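Local atomic coordinates of putative peptide binding protein (Ruminococcus gnavus, PDB entry 3NOH), a protein that is of uncharacterised function but probably binds peptides. Residues 44-49 with 78-83. Numbering follows the deposited sequence.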
loop_
_atom_site.group_PDB
_atom_site.type_symbol
_atom_site.label_atom_id
_atom_site.label_comp_id
_atom_site.label_asym_id
_atom_site.label_seq_id
_atom_site.Cartn_x
_atom_site.Cartn_y
_atom_site.Cartn_z
ATOM N N LYS A 44 1.798 2.332 8.467
ATOM C CA LYS A 44 1.016 3.521 8.255
ATOM C C LYS A 44 1.831 4.781 8.515
ATOM O O LYS A 44 1.818 5.716 7.703
ATOM C CB LYS A 44 -0.220 3.505 9.177
ATOM C CG LYS A 44 -1.262 2.485 8.785
ATOM C CD LYS A 44 -2.371 2.422 9.807
ATOM C CE LYS A 44 -3.415 1.378 9.511
ATOM N NZ LYS A 44 -4.435 1.359 10.606
ATOM N N ALA A 45 2.520 4.797 9.660
ATOM C CA ALA A 45 3.348 5.921 10.056
ATOM C C ALA A 45 4.447 6.143 9.022
ATOM O O ALA A 45 4.806 7.281 8.715
ATOM C CB ALA A 45 3.962 5.685 11.450
ATOM N N PHE A 46 5.011 5.056 8.505
ATOM C CA PHE A 46 6.094 5.194 7.534
ATOM C C PHE A 46 5.597 5.818 6.250
ATOM O O PHE A 46 6.230 6.723 5.705
ATOM C CB PHE A 46 6.713 3.845 7.202
ATOM C CG PHE A 46 7.993 3.948 6.382
ATOM C CD1 PHE A 46 7.924 4.073 4.977
ATOM C CD2 PHE A 46 9.217 3.886 6.996
ATOM C CE1 PHE A 46 9.089 4.154 4.220
ATOM C CE2 PHE A 46 10.407 3.976 6.255
ATOM C CZ PHE A 46 10.324 4.105 4.859
ATOM N N VAL A 47 4.471 5.312 5.757
ATOM C CA VAL A 47 3.920 5.803 4.519
ATOM C C VAL A 47 3.531 7.294 4.590
ATOM O O VAL A 47 3.703 7.999 3.607
ATOM C CB VAL A 47 2.739 4.894 4.030
ATOM C CG1 VAL A 47 2.054 5.506 2.847
ATOM C CG2 VAL A 47 3.256 3.497 3.698
ATOM N N THR A 48 3.069 7.776 5.749
ATOM C CA THR A 48 2.720 9.199 5.933
ATOM C C THR A 48 3.886 10.095 6.315
ATOM O O THR A 48 3.679 11.274 6.617
ATOM C CB THR A 48 1.632 9.350 7.010
ATOM O OG1 THR A 48 2.136 8.900 8.280
ATOM C CG2 THR A 48 0.398 8.547 6.629
ATOM N N GLY A 49 5.105 9.558 6.345
ATOM C CA GLY A 49 6.284 10.347 6.727
ATOM C C GLY A 49 6.489 10.603 8.210
ATOM O O GLY A 49 7.420 11.301 8.571
ATOM N N ASP A 78 6.820 3.422 -6.741
ATOM C CA ASP A 78 8.215 3.043 -7.014
ATOM C C ASP A 78 9.155 3.784 -6.022
ATOM O O ASP A 78 10.139 3.232 -5.552
ATOM C CB ASP A 78 8.620 3.285 -8.467
ATOM C CG ASP A 78 7.988 2.300 -9.471
ATOM O OD1 ASP A 78 7.466 1.258 -9.040
ATOM O OD2 ASP A 78 8.064 2.611 -10.668
ATOM N N SER A 79 8.854 5.058 -5.771
ATOM C CA SER A 79 9.623 5.877 -4.829
ATOM C C SER A 79 9.492 5.367 -3.394
ATOM O O SER A 79 10.489 5.305 -2.655
ATOM C CB SER A 79 9.146 7.334 -4.919
ATOM O OG SER A 79 9.610 7.923 -6.118
ATOM N N LEU A 80 8.260 5.039 -3.005
ATOM C CA LEU A 80 7.955 4.476 -1.678
ATOM C C LEU A 80 8.710 3.171 -1.496
ATOM O O LEU A 80 9.251 2.916 -0.419
ATOM C CB LEU A 80 6.448 4.252 -1.512
ATOM C CG LEU A 80 5.996 3.552 -0.239
ATOM C CD1 LEU A 80 6.371 4.334 1.039
ATOM C CD2 LEU A 80 4.441 3.263 -0.236
ATOM N N CYS A 81 8.744 2.366 -2.559
ATOM C CA CYS A 81 9.512 1.094 -2.551
ATOM C C CYS A 81 10.987 1.322 -2.219
ATOM O O CYS A 81 11.610 0.618 -1.409
ATOM C CB CYS A 81 9.381 0.430 -3.929
ATOM S SG CYS A 81 9.954 -1.259 -3.934
ATOM N N GLU A 82 11.592 2.322 -2.860
ATOM C CA GLU A 82 12.942 2.700 -2.546
ATOM C C GLU A 82 13.123 3.089 -1.048
ATOM O O GLU A 82 14.083 2.664 -0.384
ATOM C CB GLU A 82 13.366 3.848 -3.448
ATOM C CG GLU A 82 14.791 4.192 -3.308
ATOM C CD GLU A 82 15.194 5.284 -4.293
ATOM O OE1 GLU A 82 14.439 5.526 -5.277
ATOM O OE2 GLU A 82 16.255 5.889 -4.057
ATOM N N ARG A 83 12.184 3.869 -0.522
ATOM C CA ARG A 83 12.302 4.274 0.881
ATOM C C ARG A 83 12.103 3.071 1.815
ATOM O O ARG A 83 12.839 2.952 2.808
ATOM C CB ARG A 83 11.347 5.426 1.226
ATOM C CG ARG A 83 11.664 6.729 0.499
ATOM C CD ARG A 83 10.787 7.914 1.010
ATOM N NE ARG A 83 9.336 7.678 0.980
ATOM C CZ ARG A 83 8.546 7.900 -0.073
ATOM N NH1 ARG A 83 9.063 8.339 -1.214
ATOM N NH2 ARG A 83 7.239 7.696 0.016
#
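Phe46 reaches from the end of one helix to the flank of another and turns the edge of its ring to Leu80 CD1 and the backbone O of Arg83. Ring atom CE1 lies 4.2 Å from Leu80 CD1, an apolar contact, and 4.0 Å from CB of Arg83. Val47 extends the greasy patch, its CG2 resting 4.1 Å from Leu80 CD2, the two side chains crossing at about a right angle; CD1 of Leu80 touches both Phe46 and Val47, CD2 only Val47. Such branched apolar side chains suit this buried seam, whereas exposed Arg83 lends it CB and backbone, its guanidinium lying over Leu80 CA. With CG anti to the backbone N (chi1 -170°), Phe46 carries its long, flat ring across to the second helix.

No hydrogen bond joins the segments; the one polar approach is Phe46 CZ, 3.4 Å from the backbone O of Arg83. An alanine in place of Phe46 would remove the ring and is likely to open a gap beside Leu80 and Arg83.

Just beyond helix 37-47, Gly49 readily takes the positive phi of a Schellman motif. Ile54 and Ala87 also touch Phe46, while Val47 meets Tyr76 of helix 71-86 and Leu133 of strand 129-134.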